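Local coordinates for protein plantazolicin methyltransferase BamL (Bacillus amyloliquefaciens subsp. plantarum, PDB 5DLY) that methylates the desmethyl precursor of the antibiotic plantazolicin on nitrogen, probably taking the methyl group from S-adenosylmethionine, at residues Ser39-Ser44 and Phe128-Phe133; Glu114-Tyr119 and Asn144-Leu149; Glu194-Leu199 and Phe211-Ser216. All blocks are in the same frame, centred on the assembly; numbering follows the deposited sequence.

Contact 1: residues Ser39-Ser44 and Phe128-Phe133; sequences SIRSIS and FIHLCF. With SAH (S-adenosyl-L-homocysteine), chain C; 5D7 (prop-2-en-1-yl 2-[(1S)-1-amino-4-carbamimidamidobutyl]-1,3-thiazole-4-carboxylate), chain B.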
loop_
_atom_site.group_PDB
_atom_site.type_symbol
_atom_site.label_atom_id
_atom_site.label_comp_id
_atom_site.label_asym_id
_atom_site.label_seq_id
_atom_site.Cartn_x
_atom_site.Cartn_y
_atom_site.Cartn_z
ATOM N N SER A 39 6.486 -5.656 -10.197
ATOM C CA SER A 39 6.170 -4.763 -11.315
ATOM C C SER A 39 5.030 -3.793 -11.017
ATOM O O SER A 39 4.969 -2.712 -11.605
ATOM C CB SER A 39 5.925 -5.528 -12.629
ATOM O OG SER A 39 4.735 -6.296 -12.591
ATOM N N ILE A 40 4.134 -4.171 -10.106
ATOM C CA ILE A 40 3.037 -3.275 -9.716
ATOM C C ILE A 40 3.531 -2.142 -8.805
ATOM O O ILE A 40 2.882 -1.107 -8.686
ATOM C CB ILE A 40 1.837 -4.040 -9.101
ATOM C CG1 ILE A 40 0.538 -3.224 -9.188
ATOM C CG2 ILE A 40 2.109 -4.436 -7.661
ATOM C CD1 ILE A 40 -0.115 -3.201 -10.555
ATOM N N ARG A 41 4.685 -2.338 -8.167
ATOM C CA ARG A 41 5.250 -1.321 -7.278
ATOM C C ARG A 41 5.370 0.050 -7.957
ATOM O O ARG A 41 4.852 1.050 -7.447
ATOM C CB ARG A 41 6.613 -1.790 -6.757
ATOM C CG ARG A 41 6.908 -1.407 -5.325
ATOM C CD ARG A 41 7.689 -2.512 -4.615
ATOM N NE ARG A 41 8.891 -2.905 -5.348
ATOM C CZ ARG A 41 9.514 -4.079 -5.235
ATOM N NH1 ARG A 41 9.063 -5.024 -4.419
ATOM N NH2 ARG A 41 10.601 -4.310 -5.955
ATOM N N SER A 42 6.035 0.102 -9.114
ATOM C CA SER A 42 6.212 1.373 -9.811
ATOM C C SER A 42 4.886 1.949 -10.289
ATOM O O SER A 42 4.722 3.166 -10.328
ATOM C CB SER A 42 7.184 1.261 -10.989
ATOM O OG SER A 42 6.685 0.398 -11.995
ATOM N N ILE A 43 3.955 1.081 -10.678
ATOM C CA ILE A 43 2.633 1.557 -11.087
ATOM C C ILE A 43 1.879 2.217 -9.929
ATOM O O ILE A 43 1.338 3.319 -10.074
ATOM C CB ILE A 43 1.822 0.451 -11.771
ATOM C CG1 ILE A 43 2.506 0.098 -13.086
ATOM C CG2 ILE A 43 0.377 0.879 -12.002
ATOM C CD1 ILE A 43 2.059 -1.222 -13.662
ATOM N N SER A 44 1.883 1.571 -8.767
ATOM C CA SER A 44 1.254 2.160 -7.593
ATOM C C SER A 44 1.903 3.471 -7.167
ATOM O O SER A 44 1.196 4.417 -6.825
ATOM C CB SER A 44 1.251 1.171 -6.440
ATOM O OG SER A 44 0.476 0.038 -6.777
ATOM N N PHE A 128 1.820 5.946 2.236
ATOM C CA PHE A 128 1.621 4.828 1.312
ATOM C C PHE A 128 1.508 3.533 2.102
ATOM O O PHE A 128 2.338 3.246 2.970
ATOM C CB PHE A 128 2.851 4.769 0.400
ATOM C CG PHE A 128 2.728 3.871 -0.817
ATOM C CD1 PHE A 128 1.534 3.707 -1.517
ATOM C CD2 PHE A 128 3.875 3.234 -1.305
ATOM C CE1 PHE A 128 1.485 2.924 -2.666
ATOM C CE2 PHE A 128 3.828 2.455 -2.440
ATOM C CZ PHE A 128 2.631 2.298 -3.124
ATOM N N ILE A 129 0.459 2.760 1.833
ATOM C CA ILE A 129 0.285 1.461 2.486
ATOM C C ILE A 129 0.081 0.433 1.381
ATOM O O ILE A 129 -1.050 0.169 0.946
ATOM C CB ILE A 129 -0.923 1.435 3.455
ATOM C CG1 ILE A 129 -0.943 2.670 4.380
ATOM C CG2 ILE A 129 -0.894 0.155 4.266
ATOM C CD1 ILE A 129 -2.127 2.693 5.336
ATOM N N HIS A 130 1.182 -0.149 0.914
ATOM C CA HIS A 130 1.152 -0.978 -0.279
ATOM C C HIS A 130 1.248 -2.456 0.069
ATOM O O HIS A 130 2.239 -2.919 0.639
ATOM C CB HIS A 130 2.309 -0.563 -1.208
ATOM C CG HIS A 130 2.260 -1.181 -2.573
ATOM N ND1 HIS A 130 1.368 -0.793 -3.547
ATOM C CD2 HIS A 130 3.049 -2.126 -3.138
ATOM C CE1 HIS A 130 1.582 -1.504 -4.642
ATOM N NE2 HIS A 130 2.606 -2.313 -4.423
ATOM N N LEU A 131 0.205 -3.193 -0.312
ATOM C CA LEU A 131 0.155 -4.651 -0.180
ATOM C C LEU A 131 0.458 -5.166 1.240
ATOM O O LEU A 131 1.158 -6.179 1.422
ATOM C CB LEU A 131 1.019 -5.324 -1.279
ATOM C CG LEU A 131 0.745 -4.902 -2.731
ATOM C CD1 LEU A 131 1.689 -5.605 -3.703
ATOM C CD2 LEU A 131 -0.711 -5.161 -3.113
ATOM N N CYS A 132 -0.072 -4.479 2.251
ATOM C CA CYS A 132 0.153 -4.926 3.637
ATOM C C CYS A 132 -0.965 -4.652 4.641
ATOM O O CYS A 132 -0.862 -5.081 5.785
ATOM C CB CYS A 132 1.470 -4.368 4.188
ATOM S SG CYS A 132 1.562 -2.570 4.317
ATOM N N PHE A 133 -2.007 -3.935 4.224
ATOM C CA PHE A 133 -3.088 -3.520 5.140
ATOM C C PHE A 133 -3.691 -4.691 5.925
ATOM O O PHE A 133 -3.863 -4.608 7.143
ATOM C CB PHE A 133 -4.170 -2.788 4.348
ATOM C CG PHE A 133 -5.131 -1.989 5.185
ATOM C CD1 PHE A 133 -4.684 -1.013 6.061
ATOM C CD2 PHE A 133 -6.497 -2.204 5.066
ATOM C CE1 PHE A 133 -5.582 -0.269 6.817
ATOM C CE2 PHE A 133 -7.401 -1.454 5.806
ATOM C CZ PHE A 133 -6.942 -0.485 6.681
HETATM N N SAH C . 4.884 -2.361 1.296
HETATM C CA SAH C . 5.575 -3.626 0.882
HETATM C CB SAH C . 4.930 -4.818 1.581
HETATM C CG SAH C . 5.997 -5.812 2.047
HETATM S SD SAH C . 5.291 -7.329 2.636
HETATM C C SAH C . 5.470 -3.803 -0.607
HETATM O O SAH C . 5.050 -2.905 -1.326
HETATM O OXT SAH C . 5.793 -4.859 -1.151
HETATM C "C5'" SAH C . 4.414 -6.815 4.085
HETATM C "C4'" SAH C . 5.281 -6.043 5.073
HETATM O "O4'" SAH C . 4.446 -5.485 6.098
HETATM C "C3'" SAH C . 6.290 -6.935 5.795
HETATM O "O3'" SAH C . 7.626 -6.433 5.594
HETATM C "C2'" SAH C . 5.859 -6.897 7.256
HETATM O "O2'" SAH C . 6.925 -6.978 8.207
HETATM C "C1'" SAH C . 5.164 -5.547 7.323
HETATM N N9 SAH C . 4.232 -5.370 8.460
HETATM C C8 SAH C . 3.269 -6.228 8.861
HETATM N N7 SAH C . 2.610 -5.738 9.934
HETATM C C5 SAH C . 3.148 -4.541 10.220
HETATM C C6 SAH C . 2.910 -3.509 11.238
HETATM N N6 SAH C . 1.929 -3.691 12.142
HETATM N N1 SAH C . 3.687 -2.394 11.204
HETATM C C2 SAH C . 4.661 -2.242 10.284
HETATM N N3 SAH C . 4.938 -3.151 9.311
HETATM C C4 SAH C . 4.222 -4.305 9.252
HETATM O O9 5D7 B . -0.215 -8.391 -4.430
HETATM C C6 5D7 B . -0.240 -9.598 -4.239
HETATM O O7 5D7 B . -0.737 -10.500 -5.248
HETATM C C8 5D7 B . -1.340 -10.022 -6.455
HETATM C C2 5D7 B . 0.267 -10.193 -2.979
HETATM N N3 5D7 B . 0.949 -9.462 -2.057
HETATM C C4 5D7 B . 1.351 -10.143 -0.973
HETATM S S5 5D7 B . 0.861 -11.798 -1.140
HETATM C C1 5D7 B . 0.105 -11.551 -2.671
HETATM C CA 5D7 B . 2.110 -9.699 0.214
HETATM N N 5D7 B . 2.590 -8.348 -0.049
HETATM C CB 5D7 B . 1.256 -9.734 1.490
HETATM C CG 5D7 B . -0.177 -9.206 1.353
HETATM C CD 5D7 B . -0.621 -8.621 2.685
HETATM N NE 5D7 B . -2.027 -8.247 2.597
HETATM C CZ 5D7 B . -3.104 -9.000 2.827
HETATM N NH2 5D7 B . -4.256 -8.506 2.695
HETATM N NH1 5D7 B . -2.980 -10.210 3.204
HETATM C C3 5D7 B . -1.812 -11.212 -7.250
HETATM C C5 5D7 B . -1.782 -11.204 -8.568
#
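Ser-44, Ile-40 and the backbone of Arg-41 on helix 23-56 meet Phe-128, His-130 and Leu-131 at the carboxyl end of strand 124-130, the fourth strand of a class I Rossmann-like methyltransferase fold. Phe-128 turns its ring toward the helix, with CG anti to the backbone N (chi1 -168°), and its tip atom CZ ends 3.8 Å from Ser-44 CB, which lies at the ring edge close to its plane. His-130 CB sits 3.4 Å above one face of the same ring, off-centre toward the rim. The imidazole then extends toward the helix, where Ile-40 CG2 approaches its edge, and Leu-131 CG lies over one of its faces. Further along, Ile-40 CG2 also reaches Leu-131 CD1 at 4.1 Å, the two side chains passing at a slant. Leu-131 has a left-handed backbone conformation where the strand gives way to loop, and successive carbonyls here serve different ligands. His-130 O accepts a 2.8 Å hydrogen bond from SAH N, and Leu-131 O accepts one of 3.0 Å from 5D7 N. The two methyls of Leu-131, CD1 and CD2, straddle 5D7 O9, each 3.5 Å from it. With that bond to Leu-131 O, 5D7 N lies 3.9 Å from SAH SD, the sulfur that would carry the methyl group in the donor, consistent with this amine being the acceptor.

Contact 2: residues Glu114-Tyr119 and Asn144-Leu149; sequences ENIMQY and NTLIHL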
loop_
_atom_site.group_PDB
_atom_site.type_symbol
_atom_site.label_atom_id
_atom_site.label_comp_id
_atom_site.label_asym_id
_atom_site.label_seq_id
_atom_site.Cartn_x
_atom_site.Cartn_y
_atom_site.Cartn_z
ATOM N N GLU A 114 1.538 1.161 14.327
ATOM C CA GLU A 114 0.726 1.797 15.376
ATOM C C GLU A 114 1.490 2.879 16.128
ATOM O O GLU A 114 0.892 3.818 16.649
ATOM C CB GLU A 114 0.205 0.766 16.380
ATOM C CG GLU A 114 -0.889 -0.144 15.845
ATOM C CD GLU A 114 -1.503 -1.033 16.916
ATOM O OE1 GLU A 114 -2.084 -0.502 17.894
ATOM O OE2 GLU A 114 -1.432 -2.263 16.771
ATOM N N ASN A 115 2.810 2.725 16.202
ATOM C CA ASN A 115 3.661 3.611 16.992
ATOM C C ASN A 115 4.270 4.772 16.210
ATOM O O ASN A 115 5.148 5.468 16.716
ATOM C CB ASN A 115 4.767 2.787 17.652
ATOM C CG ASN A 115 4.217 1.675 18.514
ATOM O OD1 ASN A 115 3.279 1.893 19.288
ATOM N ND2 ASN A 115 4.776 0.472 18.380
ATOM N N ILE A 116 3.787 4.994 14.988
ATOM C CA ILE A 116 4.407 5.956 14.073
ATOM C C ILE A 116 4.606 7.386 14.614
ATOM O O ILE A 116 5.606 8.031 14.299
ATOM C CB ILE A 116 3.719 5.944 12.675
ATOM C CG1 ILE A 116 4.531 6.733 11.632
ATOM C CG2 ILE A 116 2.284 6.446 12.752
ATOM C CD1 ILE A 116 5.955 6.239 11.431
ATOM N N MET A 117 3.675 7.873 15.431
ATOM C CA MET A 117 3.748 9.265 15.902
ATOM C C MET A 117 4.872 9.509 16.916
ATOM O O MET A 117 5.172 10.657 17.244
ATOM C CB MET A 117 2.388 9.764 16.407
ATOM C CG MET A 117 1.409 10.048 15.264
ATOM S SD MET A 117 -0.165 10.788 15.753
ATOM C CE MET A 117 0.261 12.521 15.887
ATOM N N GLN A 118 5.502 8.432 17.386
ATOM C CA GLN A 118 6.744 8.530 18.175
ATOM C C GLN A 118 7.970 8.846 17.317
ATOM O O GLN A 118 9.037 9.182 17.853
ATOM C CB GLN A 118 7.041 7.210 18.903
ATOM C CG GLN A 118 6.111 6.854 20.043
ATOM C CD GLN A 118 6.088 5.367 20.312
ATOM O OE1 GLN A 118 7.106 4.656 20.159
ATOM N NE2 GLN A 118 4.936 4.878 20.720
ATOM N N TYR A 119 7.833 8.714 15.997
ATOM C CA TYR A 119 8.984 8.749 15.087
ATOM C C TYR A 119 8.860 9.819 14.012
ATOM O O TYR A 119 9.855 10.199 13.404
ATOM C CB TYR A 119 9.219 7.369 14.456
ATOM C CG TYR A 119 9.479 6.338 15.510
ATOM C CD1 TYR A 119 10.694 6.322 16.195
ATOM C CD2 TYR A 119 8.497 5.412 15.866
ATOM C CE1 TYR A 119 10.932 5.404 17.196
ATOM C CE2 TYR A 119 8.723 4.486 16.867
ATOM C CZ TYR A 119 9.941 4.490 17.529
ATOM O OH TYR A 119 10.179 3.590 18.535
ATOM N N ASN A 144 -6.616 5.731 11.754
ATOM C CA ASN A 144 -6.944 6.925 12.560
ATOM C C ASN A 144 -5.674 7.696 12.931
ATOM O O ASN A 144 -5.613 8.915 12.826
ATOM C CB ASN A 144 -7.684 6.546 13.848
ATOM C CG ASN A 144 -9.111 6.057 13.614
ATOM O OD1 ASN A 144 -9.651 5.297 14.430
ATOM N ND2 ASN A 144 -9.727 6.488 12.528
ATOM N N THR A 145 -4.650 6.964 13.358
ATOM C CA THR A 145 -3.362 7.565 13.684
ATOM C C THR A 145 -2.716 8.251 12.475
ATOM O O THR A 145 -2.238 9.386 12.578
ATOM C CB THR A 145 -2.428 6.502 14.279
ATOM O OG1 THR A 145 -2.949 6.105 15.551
ATOM C CG2 THR A 145 -1.014 7.048 14.458
ATOM N N LEU A 146 -2.712 7.569 11.332
ATOM C CA LEU A 146 -2.127 8.141 10.124
ATOM C C LEU A 146 -2.832 9.410 9.650
ATOM O O LEU A 146 -2.194 10.334 9.153
ATOM C CB LEU A 146 -2.049 7.091 9.014
ATOM C CG LEU A 146 -1.094 5.921 9.308
ATOM C CD1 LEU A 146 -1.245 4.831 8.260
ATOM C CD2 LEU A 146 0.364 6.362 9.405
ATOM N N ILE A 147 -4.145 9.473 9.841
ATOM C CA ILE A 147 -4.881 10.688 9.498
ATOM C C ILE A 147 -4.364 11.909 10.283
ATOM O O ILE A 147 -4.303 13.014 9.734
ATOM C CB ILE A 147 -6.397 10.465 9.625
ATOM C CG1 ILE A 147 -6.843 9.524 8.501
ATOM C CG2 ILE A 147 -7.163 11.772 9.493
ATOM C CD1 ILE A 147 -8.271 9.032 8.597
ATOM N N HIS A 148 -3.945 11.707 11.536
ATOM C CA HIS A 148 -3.342 12.802 12.329
ATOM C C HIS A 148 -2.068 13.371 11.720
ATOM O O HIS A 148 -1.710 14.523 11.997
ATOM C CB HIS A 148 -2.995 12.363 13.753
ATOM C CG HIS A 148 -4.129 11.742 14.498
ATOM N ND1 HIS A 148 -5.395 12.283 14.517
ATOM C CD2 HIS A 148 -4.179 10.636 15.276
ATOM C CE1 HIS A 148 -6.182 11.528 15.262
ATOM N NE2 HIS A 148 -5.472 10.516 15.725
ATOM N N LEU A 149 -1.370 12.545 10.939
ATOM C CA LEU A 149 -0.094 12.923 10.327
ATOM C C LEU A 149 -0.240 13.530 8.932
ATOM O O LEU A 149 0.749 13.948 8.344
ATOM C CB LEU A 149 0.862 11.720 10.284
ATOM C CG LEU A 149 1.539 11.332 11.598
ATOM C CD1 LEU A 149 2.319 10.038 11.417
ATOM C CD2 LEU A 149 2.461 12.447 12.077
HETATM O O HOH W 1 -1.971 3.679 16.113
#
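In the Rossmann-like methyltransferase fold, the 3-10 turn that follows strand 107-110 packs through Ile-116 and Met-117 on the last turn of helix 139-148. Ile-116 holds CG1 anti to its own amide nitrogen (chi1 -169°) and thereby offers CG2 to three partners: Thr-145 CG2 at 3.8 Å, Leu-149 CD1 at 3.8 Å and Leu-146 CD2 at 3.9 Å. Met-117 runs antiparallel alongside Leu-149, with its CG 3.9 Å from Leu-149 CG, and crosses His-148 at about a right angle. Met-117 SD lies 3.8 Å from His-148 CB, and the bend at chi3 (82°) brings CE against the same CB. The sulfur stands obliquely to the imidazole, a loose Met-aromatic approach on the exposed side. Thr-145 divides its branches: CG2 joins the apolar cluster, while OG1 bonds to Ala-141 O in its own helix and to a water at 2.7 Å. The same water donates to Glu-114 O at 2.9 Å, bridging the two segments. Glu-114 OE2 is held by Asn-112, an SAH-binding residue, and by Asn-138. Inward, Ile-116 rests on Leu-64 of strand 62-66, and Leu-146 spreads over strands 62-66, 124-130 and 154-160.

Contact 3: residues Glu194-Leu199 and Phe211-Ser216; sequences EFKQLL and FHVGNS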
loop_
_atom_site.group_PDB
_atom_site.type_symbol
_atom_site.label_atom_id
_atom_site.label_comp_id
_atom_site.label_asym_id
_atom_site.label_seq_id
_atom_site.Cartn_x
_atom_site.Cartn_y
_atom_site.Cartn_z
ATOM N N GLU A 194 -16.331 -4.153 2.662
ATOM C CA GLU A 194 -15.785 -3.902 4.000
ATOM C C GLU A 194 -14.806 -2.738 4.006
ATOM O O GLU A 194 -14.789 -1.945 4.943
ATOM C CB GLU A 194 -15.096 -5.148 4.555
ATOM C CG GLU A 194 -16.048 -6.284 4.896
ATOM C CD GLU A 194 -15.336 -7.606 5.077
ATOM O OE1 GLU A 194 -14.142 -7.716 4.706
ATOM O OE2 GLU A 194 -15.968 -8.551 5.599
ATOM N N PHE A 195 -13.984 -2.667 2.962
ATOM C CA PHE A 195 -12.987 -1.613 2.815
ATOM C C PHE A 195 -13.659 -0.249 2.667
ATOM O O PHE A 195 -13.231 0.732 3.293
ATOM C CB PHE A 195 -12.106 -1.950 1.605
ATOM C CG PHE A 195 -10.868 -1.095 1.456
ATOM C CD1 PHE A 195 -10.057 -0.790 2.544
ATOM C CD2 PHE A 195 -10.492 -0.648 0.198
ATOM C CE1 PHE A 195 -8.905 -0.020 2.378
ATOM C CE2 PHE A 195 -9.340 0.115 0.023
ATOM C CZ PHE A 195 -8.551 0.430 1.120
ATOM N N LYS A 196 -14.720 -0.197 1.858
ATOM C CA LYS A 196 -15.510 1.031 1.673
ATOM C C LYS A 196 -16.093 1.522 2.994
ATOM O O LYS A 196 -16.023 2.719 3.305
ATOM C CB LYS A 196 -16.640 0.809 0.662
ATOM C CG LYS A 196 -16.243 0.956 -0.800
ATOM C CD LYS A 196 -17.492 1.080 -1.668
ATOM C CE LYS A 196 -17.169 1.519 -3.091
ATOM N NZ LYS A 196 -17.446 0.470 -4.115
ATOM N N GLN A 197 -16.650 0.591 3.769
ATOM C CA GLN A 197 -17.209 0.914 5.079
ATOM C C GLN A 197 -16.138 1.461 6.021
ATOM O O GLN A 197 -16.365 2.452 6.726
ATOM C CB GLN A 197 -17.900 -0.305 5.699
ATOM C CG GLN A 197 -18.775 0.026 6.907
ATOM C CD GLN A 197 -19.768 1.150 6.648
ATOM O OE1 GLN A 197 -20.512 1.138 5.661
ATOM N NE2 GLN A 197 -19.788 2.131 7.542
ATOM N N LEU A 198 -14.966 0.826 6.020
ATOM C CA LEU A 198 -13.858 1.273 6.859
ATOM C C LEU A 198 -13.422 2.710 6.518
ATOM O O LEU A 198 -13.254 3.534 7.420
ATOM C CB LEU A 198 -12.663 0.304 6.756
ATOM C CG LEU A 198 -11.543 0.410 7.806
ATOM C CD1 LEU A 198 -10.857 -0.940 7.980
ATOM C CD2 LEU A 198 -10.524 1.491 7.467
ATOM N N LEU A 199 -13.241 3.006 5.229
ATOM C CA LEU A 199 -12.786 4.337 4.803
ATOM C C LEU A 199 -13.852 5.411 5.022
ATOM O O LEU A 199 -13.528 6.562 5.290
ATOM C CB LEU A 199 -12.278 4.337 3.354
ATOM C CG LEU A 199 -10.949 3.611 3.060
ATOM C CD1 LEU A 199 -10.279 4.195 1.826
ATOM C CD2 LEU A 199 -9.962 3.614 4.220
ATOM N N PHE A 211 -12.771 10.235 0.942
ATOM C CA PHE A 211 -12.230 8.947 0.513
ATOM C C PHE A 211 -12.709 8.537 -0.871
ATOM O O PHE A 211 -13.719 9.026 -1.370
ATOM C CB PHE A 211 -12.533 7.835 1.538
ATOM C CG PHE A 211 -13.902 7.221 1.401
ATOM C CD1 PHE A 211 -15.004 7.784 2.046
ATOM C CD2 PHE A 211 -14.089 6.066 0.642
ATOM C CE1 PHE A 211 -16.264 7.212 1.923
ATOM C CE2 PHE A 211 -15.346 5.489 0.514
ATOM C CZ PHE A 211 -16.435 6.064 1.159
ATOM N N HIS A 212 -11.966 7.621 -1.487
ATOM C CA HIS A 212 -12.427 6.940 -2.686
ATOM C C HIS A 212 -11.943 5.504 -2.640
ATOM O O HIS A 212 -10.812 5.244 -2.221
ATOM C CB HIS A 212 -11.915 7.616 -3.960
ATOM C CG HIS A 212 -12.368 6.940 -5.220
ATOM N ND1 HIS A 212 -13.535 7.280 -5.871
ATOM C CD2 HIS A 212 -11.821 5.930 -5.935
ATOM C CE1 HIS A 212 -13.678 6.520 -6.945
ATOM N NE2 HIS A 212 -12.651 5.690 -7.006
ATOM N N VAL A 213 -12.791 4.580 -3.076
ATOM C CA VAL A 213 -12.413 3.171 -3.185
ATOM C C VAL A 213 -12.846 2.645 -4.548
ATOM O O VAL A 213 -13.882 3.052 -5.082
ATOM C CB VAL A 213 -13.013 2.301 -2.050
ATOM C CG1 VAL A 213 -12.510 0.874 -2.121
ATOM C CG2 VAL A 213 -12.673 2.861 -0.673
ATOM N N GLY A 214 -12.042 1.747 -5.114
ATOM C CA GLY A 214 -12.368 1.140 -6.400
ATOM C C GLY A 214 -11.455 -0.032 -6.670
ATOM O O GLY A 214 -10.386 -0.144 -6.074
ATOM N N ASN A 215 -11.873 -0.912 -7.569
ATOM C CA ASN A 215 -11.027 -2.045 -7.922
ATOM C C ASN A 215 -10.450 -1.972 -9.330
ATOM O O ASN A 215 -9.813 -2.920 -9.791
ATOM C CB ASN A 215 -11.735 -3.377 -7.658
ATOM C CG ASN A 215 -12.968 -3.566 -8.507
ATOM O OD1 ASN A 215 -13.213 -2.819 -9.454
ATOM N ND2 ASN A 215 -13.761 -4.574 -8.166
ATOM N N SER A 216 -10.663 -0.839 -9.998
ATOM C CA SER A 216 -10.040 -0.569 -11.295
ATOM C C SER A 216 -8.528 -0.459 -11.165
ATOM O O SER A 216 -8.019 0.012 -10.149
ATOM C CB SER A 216 -10.612 0.714 -11.899
ATOM O OG SER A 216 -11.986 0.548 -12.184
#
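Leu-199, Lys-196 and Phe-195 of helix 192-203 pack on Val-213 and Phe-211 of strand 209-214, the outermost strand on this side of the Rossmann-like sheet. The helix precedes the strand in the chain, and the two short segments run almost exactly antiparallel (175°) with their axes 8.7 Å apart. Leu-199 can be followed outward. Its CB lies 3.7 Å from Phe-211 CD2, beside the root of that ring. CG, placed beside the backbone N and anti to the carbonyl carbon (chi1 -70°), comes within 4.2 Å of Val-213 CG2 and also sits over the rim of one face of the Phe-195 ring. CD1 reaches 3.7 Å from Val-213 CG2, and the two side chains cross obliquely. Phe-211 takes the less common chi1 of 83°, with CG between its backbone N and carbonyl carbon. This folds the ring over the helix backbone: the carbonyl carbon of Leu-199 is above one face toward the rim, while Phe-211 CE2 lies 4.0 Å from Lys-196 O. Val-213 is the buried centre of the contact and is met by Phe-195, Lys-196 and Leu-199. Beyond its CG2 contact, its CB is 3.7 Å from the aliphatic CG of Lys-196, whose chain goes on alongside the valine until CE comes within 4.1 Å of Val-213 O. Phe-195 and Leu-199 reach on to Leu-258 and Ile-262 of strand 258-265. Val-213 CG1 approaches the Phe-195 ring obliquely, 3.4 Å from Phe-195 CD2.

Overall arrangement
Contacts 1 and 3 each pack a helix on a strand of one mixed seven-stranded sheet, while contact 2 joins a 3-10 turn to helix 139-148, which lies against that sheet. Contacts 1 and 2 interlock along the sequence, their segments alternating, whereas contact 3 follows both. Their centres lie about 20 Å apart for contacts 1 and 2, about 16 Å for 1 and 3, and about 21 Å for 2 and 3. Contact 1 is central and touches both others: Ile-129 CD1 packs on Leu-146 CD1 at 3.7 Å, and Phe-133 CE2 on Phe-195 CE1 at 4.0 Å. Contacts 2 and 3 stay about 7 Å apart at their nearest atoms. The ligand-bearing end of strand 124-130 is thus joined by packing to two more peripheral parts of the fold.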